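Local coordinates for protein extracellular invertase (Aspergillus kawachii, PDB 5XH8) that probably hydrolyses sucrose as a glycoside hydrolase family 32 beta-fructofuranosidase and transfers fructosyl units with high efficiency to build fructooligosaccharides such as 1-kestose, at residues 453-458 against 545-550; 483-488 against 567-572; 500-505 against 514-519. One frame throughout, in Å; residues are numbered along the deposited sequence.

All three contacts lie in the C-terminal beta sandwich. Interaction 1 pairs two strands of one sheet; interaction 2 holds the crossover loop between the two sheets against the turn before strand 487-492; interaction 3 joins the two ends of the connection leading to the outermost strand 520-523. K454 ties interaction 1 to interaction 2: K454 NZ lies 2.7 Å from S567 OG and 2.9 Å from Y569 O, and a glycerol, probably from the crystallisation liquor, binds there too. Interactions 2 and 3, centres about 12 Å apart, meet where T488 O is 2.7 Å from D501 N. Interactions 1 and 3 do not touch. None belongs to the sodium site (H287, G315, F316, S318); the D516 side chain comes to about 11 Å from the ion.

Interaction 1: residues 453-458 against 545-550; sequences EKFFVL and VVDNSV
F456 and V546 exchange both backbone bonds of an antiparallel hydrogen-bonded pair: F456 N donates to V546 O at 3.0 Å, and V546 N returns a bond to F456 O at 2.9 Å. A third bond, from N548 N to K454 O (2.8 Å), follows where strand 545-547 gives way to the type II' turn D547-V550. In that turn N548 takes a positive phi of 64°, a backbone shape asparagine tolerates better than most residues. F455 CA adds a C-H...O contact to V546 O.

Apolar contacts fall on both faces of the pair. V546 CB stands over the face of the F456 ring, 3.9 Å from its centroid, in a CH-pi contact, while V546 CG2 reaches F456 CZ at 3.5 Å. The ring gets there because F456 CG sits between its backbone N and carbonyl carbon (chi1 61°), which turns the ring across toward the partner strand. On the other face V457 and V545, beta-branched residues well suited to strands, meet only loosely.

Mixed polar and aromatic contacts gather on F455. D547 OD1 approaches the edge of its ring, 3.3 Å from CD2, where the slightly positive C-H groups suit a carboxylate oxygen; N548 lies alongside, its CB 3.6 Å from F455 CE2. D547 is held in turn by H31 and the backbone N of R29 and A30, and N548 ND2 by R27 O, while R29 makes a cation-pi contact with F455. The D547-V550 turn, together with F455, thus receives residues 25-31, whereas F456 and V546 pack on I575 and I479 of the opposing sheet, the two-layered core characteristic of the family 32 C-terminal beta sandwich.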
ATOM      1  N   GLU A 453     -11.655   0.507  53.623  1.00 35.99           N
ATOM      2  CA  GLU A 453     -10.790   0.150  52.488  1.00 35.24           C
ATOM      3  C   GLU A 453     -10.860   1.179  51.376  1.00 32.50           C
ATOM      4  O   GLU A 453     -11.736   2.048  51.374  1.00 31.82           O
ATOM      5  CB  GLU A 453     -11.076  -1.270  51.975  1.00 37.82           C
ATOM      6  CG  GLU A 453     -12.459  -1.461  51.381  1.00 40.60           C
ATOM      7  CD  GLU A 453     -12.661  -2.830  50.744  1.00 44.49           C
ATOM      8  OE1 GLU A 453     -11.695  -3.626  50.597  1.00 46.40           O
ATOM      9  OE2 GLU A 453     -13.811  -3.112  50.371  1.00 46.70           O
ATOM     10  N   LYS A 454      -9.926   1.068  50.426  1.00 29.29           N
ATOM     11  CA  LYS A 454      -9.758   2.071  49.390  1.00 29.25           C
ATOM     12  C   LYS A 454     -10.617   1.762  48.118  1.00 29.74           C
ATOM     13  O   LYS A 454     -10.165   1.944  46.983  1.00 27.42           O
ATOM     14  CB  LYS A 454      -8.272   2.177  49.052  1.00 31.11           C
ATOM     15  CG  LYS A 454      -7.380   2.509  50.244  1.00 31.12           C
ATOM     16  CD  LYS A 454      -5.920   2.661  49.831  1.00 30.61           C
ATOM     17  CE  LYS A 454      -5.043   2.882  51.068  1.00 31.58           C
ATOM     18  NZ  LYS A 454      -3.602   2.974  50.718  1.00 32.40           N
ATOM     19  N   PHE A 455     -11.849   1.319  48.339  1.00 27.41           N
ATOM     20  CA  PHE A 455     -12.780   0.921  47.293  1.00 28.43           C
ATOM     21  C   PHE A 455     -14.134   1.456  47.745  1.00 26.85           C
ATOM     22  O   PHE A 455     -14.768   0.872  48.612  1.00 27.20           O
ATOM     23  CB  PHE A 455     -12.807  -0.605  47.133  1.00 27.39           C
ATOM     24  CG  PHE A 455     -11.466  -1.215  46.789  1.00 28.68           C
ATOM     25  CD1 PHE A 455     -10.581  -1.625  47.796  1.00 28.83           C
ATOM     26  CD2 PHE A 455     -11.096  -1.416  45.464  1.00 26.89           C
ATOM     27  CE1 PHE A 455      -9.349  -2.199  47.481  1.00 27.27           C
ATOM     28  CE2 PHE A 455      -9.884  -2.004  45.144  1.00 27.60           C
ATOM     29  CZ  PHE A 455      -8.999  -2.394  46.158  1.00 27.27           C
ATOM     30  N   PHE A 456     -14.522   2.622  47.248  1.00 27.78           N
ATOM     31  CA  PHE A 456     -15.777   3.226  47.665  1.00 29.34           C
ATOM     32  C   PHE A 456     -16.305   4.229  46.671  1.00 28.85           C
ATOM     33  O   PHE A 456     -15.551   4.754  45.855  1.00 26.19           O
ATOM     34  CB  PHE A 456     -15.628   3.949  49.040  1.00 29.84           C
ATOM     35  CG  PHE A 456     -14.622   5.078  49.051  1.00 28.37           C
ATOM     36  CD1 PHE A 456     -15.007   6.380  48.772  1.00 29.27           C
ATOM     37  CD2 PHE A 456     -13.292   4.837  49.369  1.00 29.38           C
ATOM     38  CE1 PHE A 456     -14.085   7.409  48.778  1.00 28.79           C
ATOM     39  CE2 PHE A 456     -12.360   5.858  49.369  1.00 29.11           C
ATOM     40  CZ  PHE A 456     -12.752   7.151  49.078  1.00 28.92           C
ATOM     41  N   VAL A 457     -17.604   4.512  46.792  1.00 28.79           N
ATOM     42  CA  VAL A 457     -18.243   5.653  46.136  1.00 30.12           C
ATOM     43  C   VAL A 457     -18.671   6.633  47.215  1.00 32.65           C
ATOM     44  O   VAL A 457     -19.243   6.209  48.219  1.00 34.65           O
ATOM     45  CB  VAL A 457     -19.525   5.261  45.359  1.00 29.88           C
ATOM     46  CG1 VAL A 457     -20.117   6.491  44.662  1.00 29.44           C
ATOM     47  CG2 VAL A 457     -19.244   4.131  44.373  1.00 29.73           C
ATOM     48  N   LEU A 458     -18.401   7.917  46.999  1.00 33.13           N
ATOM     49  CA  LEU A 458     -18.845   8.997  47.878  1.00 35.66           C
ATOM     50  C   LEU A 458     -19.702   9.941  47.053  1.00 35.18           C
ATOM     51  O   LEU A 458     -19.219  10.451  46.039  1.00 34.86           O
ATOM     52  CB  LEU A 458     -17.647   9.784  48.436  1.00 36.52           C
ATOM     53  CG  LEU A 458     -17.996  10.935  49.409  1.00 40.67           C
ATOM     54  CD1 LEU A 458     -16.817  11.236  50.319  1.00 43.83           C
ATOM     55  CD2 LEU A 458     -18.433  12.220  48.715  1.00 42.13           C
ATOM     56  N   VAL A 545     -15.592   8.146  42.794  1.00 26.64           N
ATOM     57  CA  VAL A 545     -15.427   6.700  42.765  1.00 26.26           C
ATOM     58  C   VAL A 545     -13.938   6.448  42.925  1.00 27.21           C
ATOM     59  O   VAL A 545     -13.133   6.853  42.068  1.00 27.53           O
ATOM     60  CB  VAL A 545     -15.913   6.059  41.452  1.00 26.59           C
ATOM     61  CG1 VAL A 545     -15.839   4.531  41.537  1.00 26.97           C
ATOM     62  CG2 VAL A 545     -17.313   6.538  41.101  1.00 27.63           C
ATOM     63  N   VAL A 546     -13.576   5.776  44.015  1.00 25.82           N
ATOM     64  CA  VAL A 546     -12.198   5.434  44.293  1.00 26.67           C
ATOM     65  C   VAL A 546     -12.085   3.927  44.188  1.00 27.15           C
ATOM     66  O   VAL A 546     -12.685   3.197  44.976  1.00 26.02           O
ATOM     67  CB  VAL A 546     -11.779   5.936  45.695  1.00 27.54           C
ATOM     68  CG1 VAL A 546     -10.388   5.438  46.079  1.00 28.28           C
ATOM     69  CG2 VAL A 546     -11.818   7.449  45.715  1.00 27.19           C
ATOM     70  N   ASP A 547     -11.310   3.465  43.211  1.00 27.05           N
ATOM     71  CA  ASP A 547     -11.089   2.039  43.001  1.00 26.46           C
ATOM     72  C   ASP A 547      -9.590   1.777  43.141  1.00 27.11           C
ATOM     73  O   ASP A 547      -8.830   1.687  42.152  1.00 24.15           O
ATOM     74  CB  ASP A 547     -11.660   1.627  41.630  1.00 25.43           C
ATOM     75  CG  ASP A 547     -11.670   0.157  41.419  1.00 24.83           C
ATOM     76  OD1 ASP A 547     -11.223  -0.615  42.303  1.00 23.08           O
ATOM     77  OD2 ASP A 547     -12.130  -0.252  40.332  1.00 25.38           O
ATOM     78  N   ASN A 548      -9.187   1.663  44.409  1.00 26.92           N
ATOM     79  CA  ASN A 548      -7.797   1.534  44.837  1.00 26.27           C
ATOM     80  C   ASN A 548      -6.979   2.785  44.492  1.00 27.24           C
ATOM     81  O   ASN A 548      -6.932   3.705  45.310  1.00 30.43           O
ATOM     82  CB  ASN A 548      -7.179   0.210  44.363  1.00 27.15           C
ATOM     83  CG  ASN A 548      -6.163  -0.351  45.357  1.00 28.28           C
ATOM     84  OD1 ASN A 548      -5.839   0.288  46.354  1.00 29.19           O
ATOM     85  ND2 ASN A 548      -5.666  -1.539  45.084  1.00 26.00           N
ATOM     86  N   SER A 549      -6.327   2.836  43.329  1.00 26.10           N
ATOM     87  CA  SER A 549      -5.613   4.030  42.877  1.00 24.67           C
ATOM     88  C   SER A 549      -6.333   4.802  41.776  1.00 24.68           C
ATOM     89  O   SER A 549      -5.867   5.863  41.382  1.00 25.86           O
ATOM     90  CB  SER A 549      -4.213   3.668  42.367  1.00 26.06           C
ATOM     91  OG  SER A 549      -4.253   2.854  41.206  1.00 25.57           O
ATOM     92  N   VAL A 550      -7.445   4.291  41.257  1.00 24.05           N
ATOM     93  CA  VAL A 550      -8.161   4.995  40.206  1.00 23.04           C
ATOM     94  C   VAL A 550      -9.215   5.893  40.831  1.00 23.63           C
ATOM     95  O   VAL A 550     -10.140   5.398  41.435  1.00 24.70           O
ATOM     96  CB  VAL A 550      -8.841   4.012  39.227  1.00 22.28           C
ATOM     97  CG1 VAL A 550      -9.534   4.786  38.115  1.00 22.23           C
ATOM     98  CG2 VAL A 550      -7.824   3.049  38.664  1.00 22.71           C
TER

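Interaction 2: residues 483-488 against 567-572; sequences EHESTT and SWYANS
H484 overlaps one face of the Y569 ring in an offset stack, the centroids 4.8 Å apart and the planes inclined by 28°. The overlap begins at the side chain's CB, with H484 CB 3.5 Å from Y569 CE2, and carries on with imidazole CD2 over the rim of the phenol ring. W568 CD1 covers the opposite face of that ring, so Y569 is sandwiched between its own neighbour and the histidine.

Beside this stack, E485 puts its carboxylate against the backbone of 567-572. Its CG is anti to the carbonyl carbon (chi1 -59°) and the chain then runs extended, long enough for both oxygens to reach the loop. OE2 receives W568 N at 2.8 Å through its syn lone pair. OE1 takes two donors: Y569 N at 3.0 Å, from the syn side but 26° out of the carboxylate plane, and S572 OG at 2.6 Å through the anti lone pair. The serine hydroxyl also meets S482 OG, and A507 N gives E485 OE2 a further donor. Glutamate suits the place because its forked end can span two successive amides, while S572, closing the type I turn Y569-S572, is small enough to slip its hydroxyl beside them.

The carboxylate is buried, and the partners described here are neutral amides and a hydroxyl rather than a basic side chain. Several such donors directed at its oxygens would be expected to stabilise the ionised form and to hold the group against rotation, fixing the loop between strands 559-564 and 574-580.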
ATOM      1  N   GLU A 483      -2.085   9.922  58.968  1.00 39.45           N
ATOM      2  CA  GLU A 483      -1.104  10.911  59.415  1.00 44.13           C
ATOM      3  C   GLU A 483      -0.053  11.216  58.322  1.00 43.46           C
ATOM      4  O   GLU A 483       0.454  12.329  58.253  1.00 43.68           O
ATOM      5  CB  GLU A 483      -0.437  10.493  60.738  1.00 48.65           C
ATOM      6  CG  GLU A 483       0.839   9.667  60.630  1.00 55.77           C
ATOM      7  CD  GLU A 483       1.644   9.627  61.939  1.00 61.22           C
ATOM      8  OE1 GLU A 483       2.384  10.594  62.248  1.00 59.10           O
ATOM      9  OE2 GLU A 483       1.548   8.607  62.649  1.00 63.44           O
ATOM     10  N   HIS A 484       0.262  10.234  57.477  1.00 43.71           N
ATOM     11  CA  HIS A 484       1.301  10.390  56.449  1.00 44.01           C
ATOM     12  C   HIS A 484       0.822  10.820  55.050  1.00 38.96           C
ATOM     13  O   HIS A 484       1.632  11.242  54.243  1.00 35.73           O
ATOM     14  CB  HIS A 484       2.081   9.088  56.333  1.00 50.96           C
ATOM     15  CG  HIS A 484       2.807   8.720  57.589  1.00 59.67           C
ATOM     16  ND1 HIS A 484       3.856   9.470  58.087  1.00 63.11           N
ATOM     17  CD2 HIS A 484       2.624   7.699  58.461  1.00 58.42           C
ATOM     18  CE1 HIS A 484       4.291   8.922  59.207  1.00 61.98           C
ATOM     19  NE2 HIS A 484       3.561   7.847  59.455  1.00 64.49           N
ATOM     20  N   GLU A 485      -0.471  10.686  54.759  1.00 37.31           N
ATOM     21  CA  GLU A 485      -1.009  10.920  53.398  1.00 36.30           C
ATOM     22  C   GLU A 485      -2.398  11.531  53.437  1.00 34.23           C
ATOM     23  O   GLU A 485      -3.142  11.352  54.402  1.00 32.90           O
ATOM     24  CB  GLU A 485      -1.102   9.599  52.607  1.00 34.19           C
ATOM     25  CG  GLU A 485       0.208   8.849  52.435  1.00 32.20           C
ATOM     26  CD  GLU A 485       0.045   7.432  51.896  1.00 32.77           C
ATOM     27  OE1 GLU A 485      -0.768   6.638  52.422  1.00 31.16           O
ATOM     28  OE2 GLU A 485       0.782   7.077  50.956  1.00 29.69           O
ATOM     29  N   SER A 486      -2.743  12.228  52.359  1.00 34.17           N
ATOM     30  CA  SER A 486      -4.091  12.722  52.138  1.00 33.12           C
ATOM     31  C   SER A 486      -4.257  13.183  50.690  1.00 31.72           C
ATOM     32  O   SER A 486      -3.315  13.638  50.051  1.00 32.44           O
ATOM     33  CB  SER A 486      -4.413  13.908  53.072  1.00 31.02           C
ATOM     34  OG  SER A 486      -3.523  14.978  52.824  1.00 31.62           O
ATOM     35  N   THR A 487      -5.486  13.126  50.214  1.00 31.32           N
ATOM     36  CA  THR A 487      -5.827  13.682  48.915  1.00 32.00           C
ATOM     37  C   THR A 487      -7.019  14.602  49.082  1.00 29.81           C
ATOM     38  O   THR A 487      -7.978  14.228  49.754  1.00 33.76           O
ATOM     39  CB  THR A 487      -6.187  12.541  47.943  1.00 30.75           C
ATOM     40  OG1 THR A 487      -5.054  11.681  47.803  1.00 28.66           O
ATOM     41  CG2 THR A 487      -6.593  13.103  46.600  1.00 30.36           C
ATOM     42  N   THR A 488      -6.983  15.771  48.451  1.00 30.33           N
ATOM     43  CA  THR A 488      -8.075  16.733  48.584  1.00 32.21           C
ATOM     44  C   THR A 488      -8.683  17.036  47.236  1.00 31.79           C
ATOM     45  O   THR A 488      -7.973  17.339  46.275  1.00 35.03           O
ATOM     46  CB  THR A 488      -7.607  18.024  49.285  1.00 33.39           C
ATOM     47  OG1 THR A 488      -6.921  17.653  50.473  1.00 33.60           O
ATOM     48  CG2 THR A 488      -8.775  18.867  49.689  1.00 34.06           C
ATOM     49  N   SER A 567      -1.897   6.061  46.981  1.00 28.03           N
ATOM     50  CA  SER A 567      -1.590   6.042  48.418  1.00 28.93           C
ATOM     51  C   SER A 567      -0.973   4.692  48.792  1.00 29.04           C
ATOM     52  O   SER A 567      -1.355   3.635  48.255  1.00 28.86           O
ATOM     53  CB  SER A 567      -2.836   6.355  49.268  1.00 28.28           C
ATOM     54  OG  SER A 567      -3.715   5.249  49.341  1.00 30.15           O
ATOM     55  N   TRP A 568      -0.007   4.747  49.709  1.00 28.63           N
ATOM     56  CA  TRP A 568       0.723   3.577  50.188  1.00 29.31           C
ATOM     57  C   TRP A 568       0.126   2.888  51.430  1.00 30.06           C
ATOM     58  O   TRP A 568      -0.036   1.668  51.424  1.00 29.21           O
ATOM     59  CB  TRP A 568       2.178   3.977  50.490  1.00 29.37           C
ATOM     60  CG  TRP A 568       2.961   2.842  51.045  1.00 29.71           C
ATOM     61  CD1 TRP A 568       3.251   2.611  52.362  1.00 29.69           C
ATOM     62  CD2 TRP A 568       3.536   1.756  50.310  1.00 30.22           C
ATOM     63  NE1 TRP A 568       3.968   1.449  52.484  1.00 30.36           N
ATOM     64  CE2 TRP A 568       4.151   0.897  51.248  1.00 29.44           C
ATOM     65  CE3 TRP A 568       3.582   1.418  48.950  1.00 29.88           C
ATOM     66  CZ2 TRP A 568       4.826  -0.262  50.870  1.00 30.83           C
ATOM     67  CZ3 TRP A 568       4.245   0.252  48.574  1.00 29.12           C
ATOM     68  CH2 TRP A 568       4.859  -0.568  49.527  1.00 30.18           C
ATOM     69  N   TYR A 569      -0.119   3.662  52.493  1.00 30.46           N
ATOM     70  CA  TYR A 569      -0.366   3.115  53.838  1.00 32.35           C
ATOM     71  C   TYR A 569      -1.762   2.504  53.938  1.00 32.37           C
ATOM     72  O   TYR A 569      -2.739   3.071  53.448  1.00 29.13           O
ATOM     73  CB  TYR A 569      -0.173   4.198  54.944  1.00 33.50           C
ATOM     74  CG  TYR A 569       1.270   4.557  55.220  1.00 33.47           C
ATOM     75  CD1 TYR A 569       2.080   3.721  55.996  1.00 34.83           C
ATOM     76  CD2 TYR A 569       1.840   5.729  54.715  1.00 35.68           C
ATOM     77  CE1 TYR A 569       3.419   4.034  56.249  1.00 33.72           C
ATOM     78  CE2 TYR A 569       3.181   6.051  54.971  1.00 35.27           C
ATOM     79  CZ  TYR A 569       3.959   5.191  55.741  1.00 33.51           C
ATOM     80  OH  TYR A 569       5.274   5.484  55.987  1.00 33.02           O
ATOM     81  N   ALA A 570      -1.838   1.346  54.584  1.00 33.06           N
ATOM     82  CA  ALA A 570      -3.086   0.613  54.770  1.00 35.09           C
ATOM     83  C   ALA A 570      -4.181   1.494  55.400  1.00 37.88           C
ATOM     84  O   ALA A 570      -5.351   1.408  54.994  1.00 36.90           O
ATOM     85  CB  ALA A 570      -2.842  -0.635  55.604  1.00 33.31           C
ATOM     86  N   ASN A 571      -3.755   2.376  56.314  1.00 38.41           N
ATOM     87  CA  ASN A 571      -4.615   3.312  57.064  1.00 41.51           C
ATOM     88  C   ASN A 571      -5.046   4.532  56.331  1.00 37.37           C
ATOM     89  O   ASN A 571      -5.738   5.342  56.912  1.00 32.60           O
ATOM     90  CB  ASN A 571      -3.845   3.918  58.255  1.00 47.47           C
ATOM     91  CG  ASN A 571      -3.512   2.920  59.296  1.00 58.23           C
ATOM     92  OD1 ASN A 571      -3.825   1.729  59.171  1.00 73.25           O
ATOM     93  ND2 ASN A 571      -2.841   3.384  60.343  1.00 66.43           N
ATOM     94  N   SER A 572      -4.577   4.754  55.112  1.00 37.66           N
ATOM     95  CA  SER A 572      -4.949   5.965  54.389  1.00 35.39           C
ATOM     96  C   SER A 572      -6.338   5.805  53.738  1.00 36.66           C
ATOM     97  O   SER A 572      -6.483   5.774  52.505  1.00 36.52           O
ATOM     98  CB  SER A 572      -3.851   6.340  53.400  1.00 37.43           C
ATOM     99  OG  SER A 572      -2.689   6.778  54.101  1.00 35.42           O
TER

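Interaction 3: residues 500-505 against 514-519; sequences VDRSNT and GIDSSA
S518 O is gripped by two nitrogens of R502, NE and NH2, each at 2.9 Å. The guanidinium presents its edge, and both bonds lie close to its plane, NE meeting the oxygen nearly along the C=O axis. R502 NH2 also forms a salt bridge to D516 OD2 at 2.9 Å, although as a hydrogen bond it is weak, bent to 140° at the hydrogen; the guanidinium and carboxylate planes stand 86° apart. The bend of the arginine at chi3 (-57°) brings its head round to this position. Water 1 joins R502 NH1 to D516 OD2, and NH1 donates besides to W564 O. Arginine fits because one head group can serve two carbonyls, a carboxylate and a water together.

Each segment is braced from within. D516 OD1 accepts S518 N and S518 OG, the latter at 2.7 Å through the syn lone pair of D516 OD1; D501 OD1 also accepts two donors, S503 N and S503 OG. Between the backbones water 2 bridges R502 N and S517 O, while A519 CA makes a C-H...O contact with V500 O.

The two aspartates therefore head Asx turns, one at D501, where strand 497-501 runs out into the connection, and one shortly before its antiparallel neighbour 520-523. The R502 side chain, issuing from the first turn, clasps the second through D516 and S518 O, and so joins the two ends of a long hairpin connection at the edge of the family 32 beta sandwich.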
ATOM      1  N   VAL A 500      -8.034  18.340  42.071  1.00 31.78           N
ATOM      2  CA  VAL A 500      -7.539  17.238  42.873  1.00 30.71           C
ATOM      3  C   VAL A 500      -6.115  17.635  43.266  1.00 31.13           C
ATOM      4  O   VAL A 500      -5.210  17.705  42.419  1.00 30.13           O
ATOM      5  CB  VAL A 500      -7.562  15.884  42.127  1.00 30.68           C
ATOM      6  CG1 VAL A 500      -7.174  14.760  43.076  1.00 31.47           C
ATOM      7  CG2 VAL A 500      -8.941  15.602  41.537  1.00 30.77           C
ATOM      8  N   ASP A 501      -5.938  17.946  44.545  1.00 32.63           N
ATOM      9  CA  ASP A 501      -4.598  18.189  45.111  1.00 33.82           C
ATOM     10  C   ASP A 501      -3.960  16.849  45.508  1.00 31.10           C
ATOM     11  O   ASP A 501      -4.445  16.145  46.409  1.00 32.50           O
ATOM     12  CB  ASP A 501      -4.719  19.099  46.328  1.00 35.90           C
ATOM     13  CG  ASP A 501      -3.377  19.437  46.971  1.00 37.51           C
ATOM     14  OD1 ASP A 501      -2.294  18.895  46.614  1.00 35.32           O
ATOM     15  OD2 ASP A 501      -3.435  20.273  47.885  1.00 41.59           O
ATOM     16  N   ARG A 502      -2.854  16.524  44.846  1.00 29.69           N
ATOM     17  CA  ARG A 502      -2.136  15.272  45.070  1.00 30.90           C
ATOM     18  C   ARG A 502      -0.757  15.458  45.720  1.00 30.84           C
ATOM     19  O   ARG A 502       0.013  14.485  45.856  1.00 29.03           O
ATOM     20  CB  ARG A 502      -2.015  14.500  43.731  1.00 29.94           C
ATOM     21  CG  ARG A 502      -3.354  13.999  43.204  1.00 29.41           C
ATOM     22  CD  ARG A 502      -3.201  13.039  42.029  1.00 29.40           C
ATOM     23  NE  ARG A 502      -2.444  13.667  40.947  1.00 29.18           N
ATOM     24  CZ  ARG A 502      -1.818  13.034  39.954  1.00 29.05           C
ATOM     25  NH1 ARG A 502      -1.867  11.711  39.824  1.00 27.18           N
ATOM     26  NH2 ARG A 502      -1.156  13.760  39.059  1.00 29.21           N
ATOM     27  N   SER A 503      -0.445  16.680  46.156  1.00 29.98           N
ATOM     28  CA  SER A 503       0.853  16.941  46.778  1.00 31.02           C
ATOM     29  C   SER A 503       1.166  16.010  47.965  1.00 31.14           C
ATOM     30  O   SER A 503       2.307  15.658  48.152  1.00 33.48           O
ATOM     31  CB  SER A 503       0.968  18.405  47.214  1.00 32.35           C
ATOM     32  OG  SER A 503      -0.053  18.729  48.140  1.00 31.90           O
ATOM     33  N   ASN A 504       0.157  15.568  48.714  1.00 32.35           N
ATOM     34  CA  ASN A 504       0.352  14.685  49.877  1.00 32.61           C
ATOM     35  C   ASN A 504      -0.205  13.265  49.708  1.00 33.24           C
ATOM     36  O   ASN A 504      -0.214  12.495  50.679  1.00 31.49           O
ATOM     37  CB  ASN A 504      -0.305  15.361  51.107  1.00 36.07           C
ATOM     38  CG  ASN A 504       0.171  14.790  52.446  1.00 37.58           C
ATOM     39  OD1 ASN A 504      -0.641  14.479  53.335  1.00 38.60           O
ATOM     40  ND2 ASN A 504       1.475  14.668  52.605  1.00 35.37           N
ATOM     41  N   THR A 505      -0.650  12.903  48.484  1.00 32.43           N
ATOM     42  CA  THR A 505      -1.406  11.661  48.231  1.00 28.35           C
ATOM     43  C   THR A 505      -0.586  10.418  48.535  1.00 28.06           C
ATOM     44  O   THR A 505      -1.098   9.481  49.150  1.00 26.66           O
ATOM     45  CB  THR A 505      -1.907  11.586  46.755  1.00 29.89           C
ATOM     46  OG1 THR A 505      -2.914  12.571  46.531  1.00 28.37           O
ATOM     47  CG2 THR A 505      -2.477  10.215  46.403  1.00 29.34           C
ATOM     48  N   GLY A 514       8.968   8.935  39.327  1.00 32.17           N
ATOM     49  CA  GLY A 514       7.950   8.650  38.333  1.00 33.48           C
ATOM     50  C   GLY A 514       6.554   8.493  38.889  1.00 33.32           C
ATOM     51  O   GLY A 514       5.677   8.001  38.183  1.00 34.93           O
ATOM     52  N   ILE A 515       6.343   8.913  40.138  1.00 33.25           N
ATOM     53  CA  ILE A 515       5.031   8.871  40.769  1.00 33.26           C
ATOM     54  C   ILE A 515       4.545  10.306  40.840  1.00 33.75           C
ATOM     55  O   ILE A 515       4.865  11.057  41.768  1.00 36.99           O
ATOM     56  CB  ILE A 515       5.045   8.156  42.133  1.00 33.98           C
ATOM     57  CG1 ILE A 515       5.632   6.746  41.942  1.00 34.59           C
ATOM     58  CG2 ILE A 515       3.628   8.093  42.715  1.00 37.08           C
ATOM     59  CD1 ILE A 515       5.500   5.813  43.112  1.00 35.72           C
ATOM     60  N   ASP A 516       3.794  10.676  39.808  1.00 31.95           N
ATOM     61  CA  ASP A 516       3.290  12.032  39.615  1.00 32.59           C
ATOM     62  C   ASP A 516       2.480  12.505  40.837  1.00 31.96           C
ATOM     63  O   ASP A 516       1.633  11.764  41.348  1.00 30.35           O
ATOM     64  CB  ASP A 516       2.413  12.055  38.343  1.00 33.08           C
ATOM     65  CG  ASP A 516       1.997  13.450  37.913  1.00 34.42           C
ATOM     66  OD1 ASP A 516       2.646  14.426  38.340  1.00 35.94           O
ATOM     67  OD2 ASP A 516       1.009  13.559  37.127  1.00 34.84           O
ATOM     68  N   SER A 517       2.757  13.730  41.295  1.00 32.19           N
ATOM     69  CA  SER A 517       1.974  14.379  42.364  1.00 31.47           C
ATOM     70  C   SER A 517       1.391  15.746  41.961  1.00 32.53           C
ATOM     71  O   SER A 517       0.849  16.456  42.807  1.00 32.81           O
ATOM     72  CB  SER A 517       2.838  14.514  43.611  1.00 34.13           C
ATOM     73  OG  SER A 517       3.953  15.348  43.332  1.00 37.65           O
ATOM     74  N   SER A 518       1.467  16.083  40.670  1.00 33.63           N
ATOM     75  CA  SER A 518       0.817  17.254  40.077  1.00 35.27           C
ATOM     76  C   SER A 518      -0.641  17.328  40.399  1.00 34.05           C
ATOM     77  O   SER A 518      -1.317  16.301  40.514  1.00 33.42           O
ATOM     78  CB  SER A 518       0.836  17.173  38.543  1.00 37.46           C
ATOM     79  OG  SER A 518       2.134  17.087  38.066  1.00 47.55           O
ATOM     80  N   ALA A 519      -1.136  18.556  40.424  1.00 33.02           N
ATOM     81  CA  ALA A 519      -2.536  18.819  40.637  1.00 34.02           C
ATOM     82  C   ALA A 519      -3.261  18.467  39.345  1.00 31.46           C
ATOM     83  O   ALA A 519      -2.678  18.542  38.275  1.00 33.61           O
ATOM     84  CB  ALA A 519      -2.753  20.291  41.024  1.00 32.74           C
TER
HETATM   85  O   HOH W   1      -0.701  10.909  37.273  1.00 27.93           O
HETATM   86  O   HOH W   2      -1.209  18.104  43.633  1.00 31.17           O